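Local coordinates for protein insecticidal Delta-Endotoxin Cry8Ea1 (Bacillus Thuringiensis, PDB 3EB7) that kills larvae of the underground pest Holotrichia parallela as a three-domain insecticidal toxin, probably by forming pores in the membrane of gut cells, at residues K235-R240 with R435-T440; I451-A456 with G485-N490; V515-T520 with A558-K563. All blocks are in the same frame, centred on the assembly; numbering follows the deposited sequence.

Contact 1: residues K235-R240 with R435-T440; sequences KAQLTR and RSADRT
Ser436 and Gln237 each lend one side-chain oxygen to the backbone of the facing segment, and two loops are joined by this exchange. OG of Ser436 accepts the N-H of Leu238 over 3.0 Å, and with an angle of 163° at the hydrogen the bond is nearly straight. The hydroxyl reaches that N-H because OG is set between the serine's own backbone N and carbonyl carbon (chi1 55°). In the other direction, OE1 of Gln237 receives the N-H of Asp438 at 3.1 Å. This donor stands almost in line with the amide C=O, 161° at the oxygen, instead of to one side of it.

Round these two bonds the packing is mainly carbon against carbonyl. The CB and CG of Gln237 pass over the carbonyl oxygen of Ser436, with CG 3.7 Å from that O. The methyl of Ala437 sits 3.5 Å from the O of Leu238, while CB of Ser436 lies near the carbonyl of Ala236.

A second shell fixes these groups. NE2 of Gln237 bonds to the carbonyl of Gln450, which settles the rotation of the amide and leaves OE1 turned to Asp438. Lys455 NZ makes a hydrogen bond to Gln237 OE1 and a salt bridge to Asp438 OD1, two acceptors 3.5 Å apart, and its charge probably eases their closeness. Ser436 OG is also hydrogen-bonded to His434 ND1, which helps to position it for Leu238. Further out, Leu238 rests on Asp217 and Thr220 of helix 198-220, and Ala437 touches Phe277.

Such loop-to-loop exchange, in which side chains bind main-chain N-H groups without strand pairing, here belongs to the central junction of the three-domain Cry fold, where the connection leaving the helical bundle meets the passage toward the C-terminal beta sandwich.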
ATOM      1  N   LYS A 235      11.124  -3.161  -9.826  1.00 30.06           N
ATOM      2  CA  LYS A 235       9.691  -3.466  -9.728  1.00 30.75           C
ATOM      3  C   LYS A 235       9.256  -3.726  -8.281  1.00 29.84           C
ATOM      4  O   LYS A 235       9.393  -4.853  -7.801  1.00 30.51           O
ATOM      5  CB  LYS A 235       9.315  -4.692 -10.588  1.00 31.62           C
ATOM      6  CG  LYS A 235       9.473  -4.563 -12.111  1.00 35.79           C
ATOM      7  CD  LYS A 235       8.759  -3.326 -12.732  1.00 40.99           C
ATOM      8  CE  LYS A 235       7.241  -3.367 -12.565  1.00 43.90           C
ATOM      9  NZ  LYS A 235       6.533  -3.607 -13.852  1.00 47.58           N
ATOM     10  N   ALA A 236       8.717  -2.706  -7.605  1.00 28.25           N
ATOM     11  CA  ALA A 236       8.161  -2.865  -6.242  1.00 27.32           C
ATOM     12  C   ALA A 236       6.654  -3.246  -6.213  1.00 26.27           C
ATOM     13  O   ALA A 236       5.900  -2.862  -7.078  1.00 25.07           O
ATOM     14  CB  ALA A 236       8.418  -1.604  -5.367  1.00 27.06           C
ATOM     15  N   GLN A 237       6.248  -3.993  -5.189  1.00 25.20           N
ATOM     16  CA  GLN A 237       4.860  -4.424  -5.024  1.00 24.25           C
ATOM     17  C   GLN A 237       4.378  -4.074  -3.631  1.00 22.86           C
ATOM     18  O   GLN A 237       5.047  -4.385  -2.648  1.00 22.55           O
ATOM     19  CB  GLN A 237       4.764  -5.954  -5.177  1.00 23.51           C
ATOM     20  CG  GLN A 237       5.519  -6.495  -6.361  1.00 25.80           C
ATOM     21  CD  GLN A 237       5.073  -7.869  -6.754  1.00 25.08           C
ATOM     22  OE1 GLN A 237       3.917  -8.075  -7.123  1.00 27.19           O
ATOM     23  NE2 GLN A 237       5.975  -8.826  -6.671  1.00 25.43           N
ATOM     24  N   LEU A 238       3.186  -3.491  -3.535  1.00 22.42           N
ATOM     25  CA  LEU A 238       2.531  -3.267  -2.226  1.00 20.92           C
ATOM     26  C   LEU A 238       1.482  -4.331  -2.054  1.00 19.94           C
ATOM     27  O   LEU A 238       0.500  -4.328  -2.785  1.00 19.24           O
ATOM     28  CB  LEU A 238       1.886  -1.875  -2.157  1.00 21.54           C
ATOM     29  CG  LEU A 238       2.790  -0.676  -2.437  1.00 21.98           C
ATOM     30  CD1 LEU A 238       2.001   0.630  -2.389  1.00 24.54           C
ATOM     31  CD2 LEU A 238       3.899  -0.625  -1.425  1.00 24.04           C
ATOM     32  N   THR A 239       1.673  -5.224  -1.071  1.00 20.01           N
ATOM     33  CA  THR A 239       0.813  -6.399  -0.926  1.00 19.67           C
ATOM     34  C   THR A 239      -0.245  -6.295   0.138  1.00 19.43           C
ATOM     35  O   THR A 239      -1.128  -7.142   0.199  1.00 18.98           O
ATOM     36  CB  THR A 239       1.603  -7.720  -0.701  1.00 20.63           C
ATOM     37  OG1 THR A 239       2.355  -7.642   0.525  1.00 20.54           O
ATOM     38  CG2 THR A 239       2.491  -8.087  -1.950  1.00 17.53           C
ATOM     39  N   ARG A 240      -0.157  -5.268   0.984  1.00 19.51           N
ATOM     40  CA  ARG A 240      -1.191  -5.021   2.010  1.00 18.64           C
ATOM     41  C   ARG A 240      -2.585  -4.893   1.408  1.00 19.17           C
ATOM     42  O   ARG A 240      -2.757  -4.358   0.299  1.00 18.29           O
ATOM     43  CB  ARG A 240      -0.864  -3.761   2.821  1.00 17.55           C
ATOM     44  CG  ARG A 240      -1.360  -2.424   2.213  1.00 18.01           C
ATOM     45  CD  ARG A 240      -0.608  -1.949   0.971  1.00 17.26           C
ATOM     46  NE  ARG A 240      -1.171  -0.717   0.380  1.00 15.10           N
ATOM     47  CZ  ARG A 240      -2.260  -0.669  -0.397  1.00 18.02           C
ATOM     48  NH1 ARG A 240      -2.945  -1.790  -0.682  1.00 16.84           N
ATOM     49  NH2 ARG A 240      -2.681   0.504  -0.894  1.00 14.49           N
ATOM     50  N   ARG A 435      -2.679  -2.190  -7.245  1.00 18.80           N
ATOM     51  CA  ARG A 435      -2.313  -2.482  -8.629  1.00 20.26           C
ATOM     52  C   ARG A 435      -0.865  -2.978  -8.776  1.00 20.68           C
ATOM     53  O   ARG A 435      -0.611  -3.846  -9.591  1.00 21.80           O
ATOM     54  CB  ARG A 435      -2.540  -1.232  -9.501  1.00 21.66           C
ATOM     55  CG  ARG A 435      -2.195  -1.372 -10.997  1.00 24.22           C
ATOM     56  CD  ARG A 435      -3.245  -2.164 -11.787  1.00 24.91           C
ATOM     57  NE  ARG A 435      -3.062  -2.087 -13.251  1.00 24.91           N
ATOM     58  CZ  ARG A 435      -3.457  -1.073 -14.039  1.00 24.45           C
ATOM     59  NH1 ARG A 435      -4.037   0.007 -13.542  1.00 23.17           N
ATOM     60  NH2 ARG A 435      -3.232  -1.126 -15.353  1.00 24.27           N
ATOM     61  N   SER A 436       0.086  -2.458  -7.996  1.00 19.74           N
ATOM     62  CA  SER A 436       1.518  -2.874  -8.148  1.00 20.17           C
ATOM     63  C   SER A 436       1.786  -4.356  -7.867  1.00 20.06           C
ATOM     64  O   SER A 436       2.812  -4.878  -8.228  1.00 20.43           O
ATOM     65  CB  SER A 436       2.448  -2.032  -7.250  1.00 19.37           C
ATOM     66  OG  SER A 436       2.032  -2.088  -5.896  1.00 19.27           O
ATOM     67  N   ALA A 437       0.852  -5.011  -7.192  1.00 20.92           N
ATOM     68  CA  ALA A 437       0.994  -6.388  -6.800  1.00 21.41           C
ATOM     69  C   ALA A 437       0.423  -7.301  -7.902  1.00 21.88           C
ATOM     70  O   ALA A 437      -0.775  -7.474  -8.034  1.00 22.06           O
ATOM     71  CB  ALA A 437       0.288  -6.591  -5.474  1.00 20.59           C
ATOM     72  N   ASP A 438       1.304  -7.890  -8.690  1.00 23.22           N
ATOM     73  CA  ASP A 438       0.884  -8.561  -9.899  1.00 24.32           C
ATOM     74  C   ASP A 438       0.275  -9.933  -9.614  1.00 24.15           C
ATOM     75  O   ASP A 438       0.373 -10.448  -8.514  1.00 23.59           O
ATOM     76  CB  ASP A 438       2.030  -8.595 -10.954  1.00 24.84           C
ATOM     77  CG  ASP A 438       3.169  -9.577 -10.609  1.00 28.01           C
ATOM     78  OD1 ASP A 438       3.119 -10.336  -9.609  1.00 29.73           O
ATOM     79  OD2 ASP A 438       4.148  -9.593 -11.380  1.00 30.77           O
ATOM     80  N   ARG A 439      -0.334 -10.500 -10.643  1.00 24.65           N
ATOM     81  CA  ARG A 439      -1.019 -11.780 -10.604  1.00 25.09           C
ATOM     82  C   ARG A 439      -0.143 -12.987 -10.908  1.00 25.33           C
ATOM     83  O   ARG A 439      -0.545 -14.127 -10.667  1.00 26.12           O
ATOM     84  CB  ARG A 439      -2.147 -11.742 -11.635  1.00 24.65           C
ATOM     85  CG  ARG A 439      -3.225 -10.734 -11.307  1.00 24.84           C
ATOM     86  CD  ARG A 439      -4.397 -10.939 -12.283  1.00 25.33           C
ATOM     87  NE  ARG A 439      -5.534 -10.282 -11.700  1.00 24.83           N
ATOM     88  CZ  ARG A 439      -6.497 -10.888 -11.033  1.00 20.07           C
ATOM     89  NH1 ARG A 439      -6.509 -12.206 -10.930  1.00 18.91           N
ATOM     90  NH2 ARG A 439      -7.463 -10.153 -10.490  1.00 19.33           N
ATOM     91  N   THR A 440       1.051 -12.732 -11.421  1.00 26.16           N
ATOM     92  CA  THR A 440       1.852 -13.745 -12.109  1.00 26.35           C
ATOM     93  C   THR A 440       3.234 -13.962 -11.499  1.00 26.72           C
ATOM     94  O   THR A 440       3.970 -14.878 -11.940  1.00 26.67           O
ATOM     95  CB  THR A 440       2.085 -13.315 -13.608  1.00 27.02           C
ATOM     96  OG1 THR A 440       2.476 -11.938 -13.635  1.00 27.23           O
ATOM     97  CG2 THR A 440       0.804 -13.482 -14.483  1.00 24.75           C
TER

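Contact 2: residues I451-A456 with G485-N490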
ATOM      1  N   ILE A 451       9.892  -9.524  -4.790  1.00 23.63           N
ATOM      2  CA  ILE A 451       8.873 -10.535  -4.617  1.00 23.48           C
ATOM      3  C   ILE A 451       8.726 -10.770  -3.137  1.00 23.55           C
ATOM      4  O   ILE A 451       9.524 -11.511  -2.549  1.00 23.14           O
ATOM      5  CB  ILE A 451       9.240 -11.910  -5.251  1.00 24.26           C
ATOM      6  CG1 ILE A 451       9.874 -11.736  -6.648  1.00 25.42           C
ATOM      7  CG2 ILE A 451       8.008 -12.879  -5.193  1.00 22.74           C
ATOM      8  CD1 ILE A 451       8.882 -11.711  -7.820  1.00 26.09           C
ATOM      9  N   PRO A 452       7.701 -10.149  -2.533  1.00 23.27           N
ATOM     10  CA  PRO A 452       7.329 -10.386  -1.147  1.00 22.64           C
ATOM     11  C   PRO A 452       7.012 -11.859  -0.968  1.00 22.56           C
ATOM     12  O   PRO A 452       6.277 -12.413  -1.778  1.00 23.09           O
ATOM     13  CB  PRO A 452       6.053  -9.556  -1.010  1.00 22.79           C
ATOM     14  CG  PRO A 452       6.224  -8.462  -2.005  1.00 21.65           C
ATOM     15  CD  PRO A 452       6.812  -9.152  -3.174  1.00 22.94           C
ATOM     16  N   VAL A 453       7.535 -12.504   0.070  1.00 21.81           N
ATOM     17  CA  VAL A 453       7.326 -13.959   0.211  1.00 21.84           C
ATOM     18  C   VAL A 453       5.873 -14.350   0.553  1.00 21.47           C
ATOM     19  O   VAL A 453       5.478 -15.521   0.418  1.00 20.90           O
ATOM     20  CB  VAL A 453       8.335 -14.616   1.192  1.00 22.00           C
ATOM     21  CG1 VAL A 453       9.761 -14.523   0.635  1.00 21.36           C
ATOM     22  CG2 VAL A 453       8.215 -13.963   2.616  1.00 22.77           C
ATOM     23  N   VAL A 454       5.085 -13.355   0.951  1.00 20.98           N
ATOM     24  CA  VAL A 454       3.657 -13.529   1.215  1.00 19.80           C
ATOM     25  C   VAL A 454       2.896 -13.866  -0.097  1.00 19.52           C
ATOM     26  O   VAL A 454       1.758 -14.328  -0.062  1.00 20.82           O
ATOM     27  CB  VAL A 454       3.086 -12.326   2.041  1.00 19.94           C
ATOM     28  CG1 VAL A 454       2.952 -11.025   1.199  1.00 19.15           C
ATOM     29  CG2 VAL A 454       1.786 -12.700   2.745  1.00 19.74           C
ATOM     30  N   LYS A 455       3.561 -13.721  -1.235  1.00 17.83           N
ATOM     31  CA  LYS A 455       3.010 -14.114  -2.532  1.00 17.73           C
ATOM     32  C   LYS A 455       3.296 -15.574  -2.903  1.00 17.61           C
ATOM     33  O   LYS A 455       3.351 -15.919  -4.089  1.00 17.12           O
ATOM     34  CB  LYS A 455       3.529 -13.184  -3.652  1.00 17.24           C
ATOM     35  CG  LYS A 455       3.352 -11.681  -3.377  1.00 16.07           C
ATOM     36  CD  LYS A 455       3.642 -10.958  -4.699  1.00 19.61           C
ATOM     37  CE  LYS A 455       2.357 -10.791  -5.544  1.00 17.62           C
ATOM     38  NZ  LYS A 455       2.616 -10.632  -6.998  1.00 15.53           N
ATOM     39  N   ALA A 456       3.534 -16.417  -1.898  1.00 18.54           N
ATOM     40  CA  ALA A 456       3.687 -17.871  -2.111  1.00 18.72           C
ATOM     41  C   ALA A 456       2.365 -18.550  -2.378  1.00 19.94           C
ATOM     42  O   ALA A 456       1.289 -18.062  -1.977  1.00 20.34           O
ATOM     43  CB  ALA A 456       4.350 -18.506  -0.937  1.00 19.49           C
ATOM     44  N   GLY A 485       6.479 -20.820   1.670  1.00 26.82           N
ATOM     45  CA  GLY A 485       5.818 -21.647   0.662  1.00 25.82           C
ATOM     46  C   GLY A 485       6.607 -21.703  -0.647  1.00 26.25           C
ATOM     47  O   GLY A 485       7.617 -20.983  -0.848  1.00 25.54           O
ATOM     48  N   VAL A 486       6.152 -22.585  -1.528  1.00 25.05           N
ATOM     49  CA  VAL A 486       6.556 -22.543  -2.902  1.00 24.73           C
ATOM     50  C   VAL A 486       5.992 -21.260  -3.546  1.00 24.76           C
ATOM     51  O   VAL A 486       4.768 -21.070  -3.599  1.00 23.82           O
ATOM     52  CB  VAL A 486       6.009 -23.760  -3.626  1.00 24.57           C
ATOM     53  CG1 VAL A 486       6.528 -23.783  -5.039  1.00 25.18           C
ATOM     54  CG2 VAL A 486       6.416 -25.039  -2.864  1.00 25.79           C
ATOM     55  N   ILE A 487       6.899 -20.377  -3.967  1.00 24.34           N
ATOM     56  CA  ILE A 487       6.554 -19.192  -4.703  1.00 25.19           C
ATOM     57  C   ILE A 487       6.629 -19.538  -6.194  1.00 26.25           C
ATOM     58  O   ILE A 487       7.692 -19.931  -6.710  1.00 24.77           O
ATOM     59  CB  ILE A 487       7.491 -17.999  -4.411  1.00 25.39           C
ATOM     60  CG1 ILE A 487       7.546 -17.693  -2.922  1.00 24.67           C
ATOM     61  CG2 ILE A 487       7.088 -16.745  -5.272  1.00 24.38           C
ATOM     62  CD1 ILE A 487       8.565 -16.680  -2.580  1.00 27.21           C
ATOM     63  N   ARG A 488       5.480 -19.398  -6.857  1.00 26.88           N
ATOM     64  CA  ARG A 488       5.338 -19.750  -8.266  1.00 28.30           C
ATOM     65  C   ARG A 488       5.616 -18.536  -9.128  1.00 27.09           C
ATOM     66  O   ARG A 488       5.111 -17.434  -8.847  1.00 27.86           O
ATOM     67  CB  ARG A 488       3.946 -20.308  -8.492  1.00 28.83           C
ATOM     68  CG  ARG A 488       3.230 -19.735  -9.712  1.00 36.06           C
ATOM     69  CD  ARG A 488       2.743 -20.869 -10.642  1.00 42.65           C
ATOM     70  NE  ARG A 488       3.808 -21.868 -10.795  1.00 43.90           N
ATOM     71  CZ  ARG A 488       4.806 -21.759 -11.664  1.00 44.79           C
ATOM     72  NH1 ARG A 488       4.861 -20.683 -12.482  1.00 41.62           N
ATOM     73  NH2 ARG A 488       5.729 -22.731 -11.708  1.00 43.40           N
ATOM     74  N   LEU A 489       6.454 -18.717 -10.139  1.00 26.49           N
ATOM     75  CA  LEU A 489       6.992 -17.595 -10.913  1.00 26.20           C
ATOM     76  C   LEU A 489       6.810 -17.702 -12.441  1.00 26.50           C
ATOM     77  O   LEU A 489       6.781 -18.802 -13.005  1.00 27.24           O
ATOM     78  CB  LEU A 489       8.483 -17.437 -10.622  1.00 26.10           C
ATOM     79  CG  LEU A 489       9.066 -17.405  -9.206  1.00 26.25           C
ATOM     80  CD1 LEU A 489      10.586 -17.550  -9.344  1.00 26.52           C
ATOM     81  CD2 LEU A 489       8.672 -16.092  -8.496  1.00 23.52           C
ATOM     82  N   ASN A 490       6.704 -16.552 -13.105  1.00 26.01           N
ATOM     83  CA  ASN A 490       6.702 -16.507 -14.546  1.00 26.00           C
ATOM     84  C   ASN A 490       7.943 -15.786 -15.023  1.00 25.70           C
ATOM     85  O   ASN A 490       8.091 -14.573 -14.778  1.00 23.51           O
ATOM     86  CB  ASN A 490       5.389 -15.923 -15.107  1.00 26.10           C
ATOM     87  CG  ASN A 490       4.227 -16.935 -15.015  1.00 29.30           C
ATOM     88  OD1 ASN A 490       4.119 -17.852 -15.848  1.00 31.68           O
ATOM     89  ND2 ASN A 490       3.384 -16.803 -13.967  1.00 30.43           N
TER
HETATM   90  O   HOH W   1       5.905 -17.703   2.046  1.00 23.21           O
HETATM   91  O   HOH W   2       3.220 -18.218  -5.697  1.00 14.23           O
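Gly485 opens the contact by resting its CA 3.8 Å from the methyl of Ala456, a close approach that leaves little room beside that CA and suits a residue without a side chain. Its N-H reaches the other segment through a water, which accepts from Gly485 N and donates to the carbonyl of Val453 at 2.8 Å from that O. The CB of Val486 points away from segment 451-456, and the side chain touches Thr561; toward Ala456 the residue offers its backbone instead, its carbonyl oxygen lying over that alanine.

Ile487 then contributes the largest share of the contact, each of its outer carbons meeting a different neighbour. CG1 lies 3.8 Å from CB of Ala456, and beyond it CD1 comes within 4.1 Å of CG1 of Val453. The other branch, CG2, stands anti to the backbone N (chi1 -55° for CG1) and meets CG2 of Ile451 at 4.0 Å, the two side chains passing at a slant. Ile583 of strand 578-588 adds to this apolar cluster.

At Arg488 the backbone takes over again: a second water accepts from its N-H and donates to O of Lys455, 2.8 Å from each of Arg488 N and Lys455 O. Leu489 ends the contact more loosely, with CD2 4.4 Å from CD1 of Ile451, while its side chain also packs on Leu562 and Phe555.

Across the interface no direct hydrogen bond forms. Branched aliphatic groups fill the middle, and the two waters bridge peptide groups of the turn after strand 448-452 to segment 485-490. The chemistry is thus that of two layers of a beta sandwich meeting through an apolar core, with water, rather than strand pairing, joining their main chains.

Contact 3: residues V515-T520 with A558-K563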
ATOM      1  N   VAL A 515      18.168 -20.875  -0.624  1.00 24.85           N
ATOM      2  CA  VAL A 515      17.260 -20.600  -1.713  1.00 24.32           C
ATOM      3  C   VAL A 515      17.160 -21.870  -2.545  1.00 24.19           C
ATOM      4  O   VAL A 515      18.164 -22.368  -3.040  1.00 23.59           O
ATOM      5  CB  VAL A 515      17.848 -19.471  -2.580  1.00 24.11           C
ATOM      6  CG1 VAL A 515      16.868 -19.058  -3.683  1.00 22.71           C
ATOM      7  CG2 VAL A 515      18.212 -18.287  -1.678  1.00 22.91           C
ATOM      8  N   VAL A 516      15.953 -22.414  -2.636  1.00 24.38           N
ATOM      9  CA  VAL A 516      15.683 -23.599  -3.428  1.00 24.43           C
ATOM     10  C   VAL A 516      14.960 -23.148  -4.734  1.00 25.19           C
ATOM     11  O   VAL A 516      13.872 -22.522  -4.729  1.00 25.11           O
ATOM     12  CB  VAL A 516      14.858 -24.624  -2.582  1.00 24.78           C
ATOM     13  CG1 VAL A 516      14.552 -25.895  -3.345  1.00 22.65           C
ATOM     14  CG2 VAL A 516      15.563 -24.938  -1.245  1.00 23.96           C
ATOM     15  N   ARG A 517      15.606 -23.427  -5.848  1.00 25.64           N
ATOM     16  CA  ARG A 517      15.062 -23.122  -7.153  1.00 26.53           C
ATOM     17  C   ARG A 517      14.655 -24.404  -7.871  1.00 27.41           C
ATOM     18  O   ARG A 517      15.466 -25.340  -8.048  1.00 26.91           O
ATOM     19  CB  ARG A 517      16.056 -22.324  -8.003  1.00 25.97           C
ATOM     20  CG  ARG A 517      15.448 -21.846  -9.329  1.00 27.74           C
ATOM     21  CD  ARG A 517      15.583 -22.866 -10.444  1.00 25.09           C
ATOM     22  NE  ARG A 517      16.928 -22.840 -11.024  1.00 29.05           N
ATOM     23  CZ  ARG A 517      17.870 -23.767 -10.821  1.00 28.74           C
ATOM     24  NH1 ARG A 517      17.645 -24.827 -10.039  1.00 28.65           N
ATOM     25  NH2 ARG A 517      19.039 -23.640 -11.414  1.00 27.03           N
ATOM     26  N   GLY A 518      13.395 -24.423  -8.316  1.00 28.49           N
ATOM     27  CA  GLY A 518      12.829 -25.576  -8.985  1.00 29.10           C
ATOM     28  C   GLY A 518      12.950 -26.893  -8.225  1.00 30.03           C
ATOM     29  O   GLY A 518      12.886 -27.955  -8.841  1.00 30.57           O
ATOM     30  N   GLY A 519      13.124 -26.844  -6.905  1.00 30.54           N
ATOM     31  CA  GLY A 519      13.331 -28.058  -6.099  1.00 31.31           C
ATOM     32  C   GLY A 519      14.771 -28.315  -5.638  1.00 31.64           C
ATOM     33  O   GLY A 519      15.018 -29.115  -4.722  1.00 32.26           O
ATOM     34  N   THR A 520      15.725 -27.617  -6.237  1.00 31.28           N
ATOM     35  CA  THR A 520      17.122 -27.784  -5.874  1.00 31.20           C
ATOM     36  C   THR A 520      17.763 -26.498  -5.319  1.00 30.71           C
ATOM     37  O   THR A 520      17.406 -25.405  -5.734  1.00 30.70           O
ATOM     38  CB  THR A 520      17.936 -28.436  -7.028  1.00 31.71           C
ATOM     39  OG1 THR A 520      19.174 -27.756  -7.186  1.00 34.88           O
ATOM     40  CG2 THR A 520      17.191 -28.382  -8.338  1.00 30.81           C
ATOM     41  N   ALA A 558      10.161 -21.459 -17.944  1.00 31.51           N
ATOM     42  CA  ALA A 558       9.373 -20.227 -17.914  1.00 30.79           C
ATOM     43  C   ALA A 558       8.499 -20.160 -16.650  1.00 30.37           C
ATOM     44  O   ALA A 558       8.330 -19.106 -16.054  1.00 30.11           O
ATOM     45  CB  ALA A 558       8.545 -20.100 -19.177  1.00 30.81           C
ATOM     46  N   GLN A 559       7.993 -21.309 -16.234  1.00 30.72           N
ATOM     47  CA  GLN A 559       7.181 -21.425 -15.049  1.00 31.49           C
ATOM     48  C   GLN A 559       8.053 -22.154 -14.040  1.00 31.47           C
ATOM     49  O   GLN A 559       8.172 -23.377 -14.110  1.00 32.08           O
ATOM     50  CB  GLN A 559       5.928 -22.251 -15.352  1.00 31.99           C
ATOM     51  CG  GLN A 559       4.781 -21.470 -16.000  1.00 34.49           C
ATOM     52  CD  GLN A 559       5.046 -21.136 -17.448  1.00 39.38           C
ATOM     53  OE1 GLN A 559       4.950 -22.021 -18.327  1.00 41.50           O
ATOM     54  NE2 GLN A 559       5.369 -19.841 -17.728  1.00 40.13           N
ATOM     55  N   ASP A 560       8.692 -21.399 -13.140  1.00 30.51           N
ATOM     56  CA  ASP A 560       9.625 -21.954 -12.158  1.00 30.04           C
ATOM     57  C   ASP A 560       9.186 -21.614 -10.725  1.00 30.24           C
ATOM     58  O   ASP A 560       8.201 -20.885 -10.511  1.00 30.55           O
ATOM     59  CB  ASP A 560      11.074 -21.488 -12.452  1.00 29.70           C
ATOM     60  CG  ASP A 560      12.128 -22.618 -12.268  1.00 28.60           C
ATOM     61  OD1 ASP A 560      11.953 -23.556 -11.470  1.00 26.27           O
ATOM     62  OD2 ASP A 560      13.169 -22.559 -12.916  1.00 27.09           O
ATOM     63  N   THR A 561       9.867 -22.186  -9.743  1.00 29.72           N
ATOM     64  CA  THR A 561       9.507 -21.939  -8.363  1.00 29.31           C
ATOM     65  C   THR A 561      10.710 -21.461  -7.609  1.00 27.93           C
ATOM     66  O   THR A 561      11.824 -21.700  -8.034  1.00 27.09           O
ATOM     67  CB  THR A 561       8.980 -23.184  -7.659  1.00 29.37           C
ATOM     68  OG1 THR A 561       9.946 -24.208  -7.794  1.00 32.20           O
ATOM     69  CG2 THR A 561       7.687 -23.658  -8.279  1.00 29.86           C
ATOM     70  N   LEU A 562      10.458 -20.762  -6.499  1.00 26.90           N
ATOM     71  CA  LEU A 562      11.485 -20.354  -5.561  1.00 25.95           C
ATOM     72  C   LEU A 562      10.986 -20.658  -4.157  1.00 26.06           C
ATOM     73  O   LEU A 562       9.789 -20.642  -3.892  1.00 25.38           O
ATOM     74  CB  LEU A 562      11.752 -18.875  -5.732  1.00 25.62           C
ATOM     75  CG  LEU A 562      13.169 -18.327  -5.982  1.00 27.12           C
ATOM     76  CD1 LEU A 562      14.091 -19.229  -6.831  1.00 20.83           C
ATOM     77  CD2 LEU A 562      13.045 -16.926  -6.620  1.00 26.70           C
ATOM     78  N   LYS A 563      11.897 -20.944  -3.241  1.00 26.44           N
ATOM     79  CA  LYS A 563      11.487 -21.279  -1.884  1.00 27.01           C
ATOM     80  C   LYS A 563      12.654 -20.969  -0.971  1.00 26.90           C
ATOM     81  O   LYS A 563      13.784 -21.278  -1.309  1.00 27.31           O
ATOM     82  CB  LYS A 563      11.054 -22.762  -1.785  1.00 27.06           C
ATOM     83  CG  LYS A 563      10.654 -23.217  -0.375  1.00 27.44           C
ATOM     84  CD  LYS A 563      10.351 -24.681  -0.360  1.00 28.75           C
ATOM     85  CE  LYS A 563      11.244 -25.354   0.627  1.00 33.55           C
ATOM     86  NZ  LYS A 563      11.600 -26.784   0.352  1.00 36.25           N
TER
HETATM   87  O   HOH W   3      11.537 -24.513  -5.553  1.00 32.68           O
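Strands 515-517 and 559-563 run antiparallel, 165° between their directions, with Val516 and Lys563 as the hydrogen-bonded pair and Arg517 and Leu562 as the non-hydrogen-bonded one. Val516 N donates to Lys563 O at 2.8 Å, whereas the return bond from Lys563 N to Val516 O is weak. Past the last pair, Gly518 N still reaches Thr561 O at 3.2 Å. There a type I' turn, Arg517 to Thr520, closes the hairpin between strands 511-517 and 520-527, and its two glycines accept the positive phi angles.

On one face Leu562 lays CD1 3.8 Å from Arg517 CB, and Val515 CG1 touches the same methyl. The arginine chain bends at chi2 and chi3 (-88° and -79°), bringing CD within 3.5 Å of Asp560 OD2. Their flat ends are nearly parallel, NE bonds to Thr554 O, and OD2 to Asn556 N. Asp560 OD1 takes the N-H of Thr561.

A water beside the turn gathers Val516 O, Gly519 N and Thr561 OG1. Because Arg517 NE and Asp560 OD2 stay 4.2 Å apart and no N-H points at that oxygen, the attraction between them is probably general electrostatics; directional bonding comes from the main chains, the aspartate's bond to Thr561 N, the water and the neighbouring loop.

How the contacts relate
Leaving the helical N-terminal domain, the chain passes through 235-240, runs out through the sheets of the middle domain and returns at 435-440, where contact 1 closes a loop of nearly 200 residues. Contact 2 then closes a much shorter one within the C-terminal sandwich, and contact 3 another after it; the three follow in series, none nested or crossed. Besides sharing Lys455, contacts 1 and 2 touch through a probable hydrogen bond from Asn490 ND2 to Thr440 O and through Thr239 packing on Val454. Contact 2 reaches the sheet of contact 3 through strand 482-491, the neighbour of 559-567, and so ties the sandwich's two sheets together, between the domain junction and contact 3.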